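Local coordinates for ABC transporter periplasmic peptide-binding protein (Pseudoalteromonas, PDB 4QFO) that probably captures dipeptides in the periplasm and delivers them to the membrane part of an ABC transporter for uptake, at residues Pro44-Thr49 / Ala138-Phe143; Pro109-Asn114 / Leu186-Ala191. All blocks are in the same frame, centred on the assembly; numbering follows the deposited sequence.

From the N terminus, strand 30-35 leads into the loop 44-49, which runs to helix 50-60. Contact 1 joins this loop to residues 138-143, at the start of helix 141-145, and closes a span of 88 residues. Within that span lie strands 79-84 and 90-95 and then the loop 109-114, which enters helix 115-126. Contact 2 pairs this second loop with residues 186-191, at the start of helix 188-195, beyond strands 152-159 and 162-167. The two closures therefore cross rather than nest. Their centres are 21 Å apart, contact 1 buried and contact 2 at the surface. Gln45 and Leu186 touch between them.

Contact 1: residues Pro44-Thr49 / Ala138-Phe143; sequences PQVTTT and ANYPYF. With LEU (leucine), chain D; MET (methionine), chain C.
Pro141 lays its ring against the backbone of Val46 and Thr47. Its CD is 3.5 Å from Val46 C, and its CG faces the CA of Thr47. Beside it, the methyl CG2 of Thr48 meets Tyr142 CB at 3.7 Å, the two side chains crossing at about a right angle. This methyl is anti to the carbonyl carbon of Thr48 (chi1 of OG1 56°), which turns it to the helix start.

Gln45 O lies in the plane of the Tyr140 ring, at its edge. The same oxygen receives a CA-H...O contact from Tyr140 CA at 3.2 Å. A second one runs the other way, from Val46 CA to Asn139 O. Val46 CG1 reaches Tyr140 CE1 at an oblique angle, 4.2 Å away. The Tyr140 hydroxyl is held by Arg124 and by His133 O.

No direct hydrogen bond links the two segments, but a single water bridges them. It donates to Gln45 O and Thr47 O and accepts from Tyr142 N, 2.9 Å away. The loop is thus tied to the first turn of helix 141-145, next to the ligand cleft of a periplasmic-binding-protein fold.

The CB of Thr47 points away from residues 138-143. Its OG1 accepts from Thr49 N at 3.1 Å with a nearly straight angle of 163°, forming an ST turn. The turn spans Thr48, whose O accepts from the peptide N-H of a bound Met-Leu dipeptide, the leucine N, at 2.8 Å. Gly50, Arg383 and Tyr385 also bond the leucine half, while Asp436 and Ala434 hold the methionine half. The Tyr142 ring extends away from the loop, and its hydroxyl bonds to Asn177 and Asn442.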
# COMPACT_ATOMS: atom_id res chain seq x y z
N PRO A 44 4.46 1.44 -10.87
CA PRO A 44 4.13 1.55 -9.43
C PRO A 44 4.05 2.99 -8.92
O PRO A 44 3.37 3.27 -7.93
CB PRO A 44 5.32 0.85 -8.75
CG PRO A 44 5.87 -0.07 -9.77
CD PRO A 44 5.61 0.55 -11.11
N GLN A 45 4.77 3.90 -9.58
CA GLN A 45 4.81 5.30 -9.21
C GLN A 45 3.44 5.97 -9.20
O GLN A 45 3.26 6.96 -8.50
CB GLN A 45 5.68 6.08 -10.19
CG GLN A 45 7.15 5.79 -10.13
CD GLN A 45 7.94 6.70 -11.06
OE1 GLN A 45 7.45 7.07 -12.14
NE2 GLN A 45 9.15 7.06 -10.65
N VAL A 46 2.50 5.47 -10.01
CA VAL A 46 1.24 6.19 -10.18
C VAL A 46 0.10 5.65 -9.31
O VAL A 46 -1.07 5.98 -9.53
CB VAL A 46 0.81 6.25 -11.69
CG1 VAL A 46 1.86 6.95 -12.53
CG2 VAL A 46 0.53 4.88 -12.24
N THR A 47 0.41 4.82 -8.32
CA THR A 47 -0.64 4.22 -7.49
C THR A 47 -0.16 3.88 -6.07
O THR A 47 1.04 3.82 -5.82
CB THR A 47 -1.22 2.92 -8.15
OG1 THR A 47 -2.43 2.53 -7.48
CG2 THR A 47 -0.22 1.77 -8.09
N THR A 48 -1.12 3.67 -5.16
CA THR A 48 -0.82 3.10 -3.85
C THR A 48 -1.62 1.83 -3.62
O THR A 48 -1.65 1.29 -2.52
CB THR A 48 -1.08 4.08 -2.68
OG1 THR A 48 -2.45 4.54 -2.72
CG2 THR A 48 -0.13 5.26 -2.76
N THR A 49 -2.25 1.33 -4.68
CA THR A 49 -3.14 0.18 -4.58
C THR A 49 -2.37 -1.13 -4.63
O THR A 49 -1.72 -1.44 -5.63
CB THR A 49 -4.20 0.22 -5.71
OG1 THR A 49 -4.99 1.39 -5.56
CG2 THR A 49 -5.10 -1.02 -5.70
N ALA A 138 0.94 13.98 -13.41
CA ALA A 138 1.80 14.24 -12.26
C ALA A 138 1.07 13.64 -11.08
O ALA A 138 0.97 14.26 -10.02
CB ALA A 138 2.03 15.73 -12.04
N ASN A 139 0.52 12.45 -11.29
CA ASN A 139 -0.13 11.71 -10.22
C ASN A 139 0.82 10.64 -9.69
O ASN A 139 0.98 9.58 -10.30
CB ASN A 139 -1.43 11.06 -10.71
CG ASN A 139 -2.28 10.55 -9.55
OD1 ASN A 139 -2.53 9.34 -9.42
ND2 ASN A 139 -2.72 11.47 -8.70
N TYR A 140 1.45 10.94 -8.55
CA TYR A 140 2.44 10.05 -7.92
C TYR A 140 2.03 9.99 -6.46
O TYR A 140 2.72 10.52 -5.58
CB TYR A 140 3.85 10.62 -8.10
CG TYR A 140 4.13 10.97 -9.53
CD1 TYR A 140 4.13 9.97 -10.50
CD2 TYR A 140 4.32 12.29 -9.94
CE1 TYR A 140 4.35 10.25 -11.84
CE2 TYR A 140 4.54 12.59 -11.30
CZ TYR A 140 4.55 11.56 -12.24
OH TYR A 140 4.75 11.80 -13.57
N PRO A 141 0.88 9.34 -6.20
CA PRO A 141 0.17 9.50 -4.93
C PRO A 141 1.02 9.16 -3.70
O PRO A 141 0.94 9.92 -2.73
CB PRO A 141 -1.05 8.57 -5.09
CG PRO A 141 -0.72 7.66 -6.23
CD PRO A 141 0.20 8.42 -7.12
N TYR A 142 1.84 8.10 -3.73
CA TYR A 142 2.64 7.81 -2.53
C TYR A 142 3.65 8.92 -2.26
O TYR A 142 3.77 9.43 -1.14
CB TYR A 142 3.35 6.46 -2.58
CG TYR A 142 4.18 6.24 -1.33
CD1 TYR A 142 3.59 5.78 -0.15
CD2 TYR A 142 5.54 6.54 -1.30
CE1 TYR A 142 4.33 5.61 1.01
CE2 TYR A 142 6.30 6.37 -0.13
CZ TYR A 142 5.68 5.91 1.02
OH TYR A 142 6.40 5.73 2.18
N PHE A 143 4.38 9.33 -3.29
CA PHE A 143 5.44 10.31 -3.07
C PHE A 143 4.90 11.71 -2.75
O PHE A 143 5.48 12.45 -1.97
CB PHE A 143 6.38 10.30 -4.26
CG PHE A 143 7.05 8.97 -4.46
CD1 PHE A 143 8.12 8.59 -3.65
CD2 PHE A 143 6.60 8.09 -5.42
CE1 PHE A 143 8.73 7.37 -3.82
CE2 PHE A 143 7.22 6.86 -5.61
CZ PHE A 143 8.28 6.50 -4.81
N LEU D . -2.84 0.22 -0.28
CA LEU D . -4.25 -0.05 -0.05
C LEU D . -4.47 -1.53 -0.28
O LEU D . -3.80 -2.11 -1.15
CB LEU D . -5.09 0.75 -1.04
CG LEU D . -5.68 2.11 -0.66
CD1 LEU D . -4.86 2.81 0.39
CD2 LEU D . -5.88 2.98 -1.91
OXT LEU D . -5.30 -2.18 0.37
N MET C . 0.37 0.62 1.21
CA MET C . -0.48 0.06 0.17
C MET C . -1.92 -0.10 0.62
O MET C . -2.20 -0.53 1.73
CB MET C . 0.05 -1.31 -0.27
CG MET C . 1.13 -1.20 -1.34
SD MET C . 2.10 -2.72 -1.55
CE MET C . 0.95 -3.97 -0.99
O HOH W 1 2.80 6.13 -5.70

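Contact 2: residues Pro109-Asn114 / Leu186-Ala191; sequences PTREFN and LSKEYA
Glu189 reaches out from the first turn of helix 188-195 and sets its carboxylate against Thr110. Thr110 N donates to Glu189 OE1 at 3.0 Å, nearly straight at 171°. The donor meets the syn side, 17° out of the carboxylate plane. Glu189 CG is anti to the backbone N (chi1 -179°), and the chain beyond is extended, which carries the acid across to the loop. OE1 also comes within 3.7 Å of Pro109 CA. This end of the contact is close-packed, although the bond is made at an exposed loop residue, Thr110.

The looser side is bridged by water. One water donates to Glu189 OE1 at 2.7 Å and to Arg111 O at 2.9 Å. The Arg111 side chain runs past Glu189 in the opposite direction, and NE stays 5.0 Å from OE1. Its guanidinium has Lys188 CB at the edge and Glu189 CB over one face. NH1 donates to Glu112 O and forms a salt bridge with Asp117. An alanine in place of Glu189 would probably leave Thr110 N and the bridging water without their shared acceptor, and the loop less firmly tied to the helix.

At the start of the helix, Ser187 OG accepts from Tyr190 N at 3.0 Å, and Asp117 OD1 accepts from Lys188 N. A serine N-cap thus begins the helix that holds the loop before helix 115-126.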
# COMPACT_ATOMS: atom_id res chain seq x y z
N PRO A 109 17.00 -1.97 -25.75
CA PRO A 109 18.00 -1.10 -25.14
C PRO A 109 19.29 -1.08 -25.93
O PRO A 109 19.62 -2.04 -26.61
CB PRO A 109 18.25 -1.74 -23.77
CG PRO A 109 17.84 -3.16 -23.94
CD PRO A 109 16.68 -3.12 -24.89
N THR A 110 20.02 0.03 -25.84
CA THR A 110 21.27 0.18 -26.54
C THR A 110 22.40 0.37 -25.53
O THR A 110 23.57 0.33 -25.88
CB THR A 110 21.21 1.39 -27.51
OG1 THR A 110 22.29 1.31 -28.44
CG2 THR A 110 21.30 2.69 -26.75
N ARG A 111 22.02 0.58 -24.27
CA ARG A 111 22.96 0.68 -23.17
C ARG A 111 22.39 -0.00 -21.92
O ARG A 111 21.21 -0.31 -21.86
CB ARG A 111 23.31 2.14 -22.86
CG ARG A 111 22.15 3.01 -22.33
CD ARG A 111 22.67 4.21 -21.50
NE ARG A 111 21.62 5.14 -21.08
CZ ARG A 111 20.71 4.87 -20.14
NH1 ARG A 111 20.73 3.69 -19.54
NH2 ARG A 111 19.79 5.77 -19.81
N GLU A 112 23.25 -0.26 -20.94
CA GLU A 112 22.82 -0.85 -19.68
C GLU A 112 22.44 0.24 -18.68
O GLU A 112 22.69 1.42 -18.90
CB GLU A 112 23.94 -1.73 -19.11
CG GLU A 112 24.34 -2.86 -20.06
CD GLU A 112 25.54 -3.65 -19.55
OE1 GLU A 112 26.23 -3.17 -18.62
OE2 GLU A 112 25.79 -4.76 -20.09
N PHE A 113 21.81 -0.19 -17.59
CA PHE A 113 21.41 0.66 -16.47
C PHE A 113 22.55 1.54 -15.96
O PHE A 113 23.65 1.04 -15.72
CB PHE A 113 20.86 -0.23 -15.34
CG PHE A 113 20.85 0.43 -13.99
CD1 PHE A 113 19.97 1.45 -13.69
CD2 PHE A 113 21.72 -0.02 -12.99
CE1 PHE A 113 19.95 2.04 -12.43
CE2 PHE A 113 21.72 0.57 -11.73
CZ PHE A 113 20.84 1.61 -11.46
N ASN A 114 22.29 2.84 -15.83
CA ASN A 114 23.26 3.77 -15.25
C ASN A 114 22.59 4.88 -14.42
O ASN A 114 21.41 4.79 -14.10
CB ASN A 114 24.22 4.35 -16.32
CG ASN A 114 23.49 5.21 -17.37
OD1 ASN A 114 22.44 5.80 -17.10
ND2 ASN A 114 24.07 5.29 -18.56
N LEU A 186 13.25 3.03 -13.48
CA LEU A 186 12.68 2.98 -14.82
C LEU A 186 13.76 3.28 -15.86
O LEU A 186 14.84 3.73 -15.52
CB LEU A 186 11.52 3.99 -14.95
CG LEU A 186 10.43 3.88 -13.87
CD1 LEU A 186 9.38 5.00 -13.98
CD2 LEU A 186 9.75 2.51 -13.90
N SER A 187 13.43 3.07 -17.13
CA SER A 187 14.38 3.25 -18.22
C SER A 187 14.26 4.62 -18.88
O SER A 187 13.28 4.92 -19.57
CB SER A 187 14.20 2.13 -19.26
OG SER A 187 14.78 2.47 -20.52
N LYS A 188 15.27 5.46 -18.69
CA LYS A 188 15.29 6.74 -19.37
C LYS A 188 15.34 6.60 -20.91
O LYS A 188 14.66 7.33 -21.63
CB LYS A 188 16.45 7.60 -18.89
CG LYS A 188 16.58 8.87 -19.69
CD LYS A 188 17.73 9.75 -19.24
CE LYS A 188 17.61 11.12 -19.93
NZ LYS A 188 18.67 12.06 -19.52
N GLU A 189 16.13 5.64 -21.41
CA GLU A 189 16.23 5.47 -22.86
C GLU A 189 14.88 5.15 -23.50
O GLU A 189 14.55 5.69 -24.57
CB GLU A 189 17.27 4.40 -23.24
CG GLU A 189 17.39 4.23 -24.75
CD GLU A 189 18.38 3.13 -25.20
OE1 GLU A 189 18.95 2.40 -24.37
OE2 GLU A 189 18.59 3.02 -26.43
N TYR A 190 14.11 4.29 -22.86
CA TYR A 190 12.76 3.96 -23.32
C TYR A 190 11.88 5.22 -23.34
O TYR A 190 11.18 5.49 -24.33
CB TYR A 190 12.14 2.90 -22.41
CG TYR A 190 10.72 2.51 -22.75
CD1 TYR A 190 10.33 2.28 -24.07
CD2 TYR A 190 9.77 2.35 -21.75
CE1 TYR A 190 9.04 1.90 -24.38
CE2 TYR A 190 8.47 1.98 -22.05
CZ TYR A 190 8.11 1.76 -23.36
OH TYR A 190 6.81 1.38 -23.65
N ALA A 191 11.93 5.99 -22.26
CA ALA A 191 11.14 7.21 -22.11
C ALA A 191 11.48 8.23 -23.20
O ALA A 191 10.58 8.80 -23.80
CB ALA A 191 11.36 7.80 -20.74
O HOH W 2 18.91 1.45 -21.85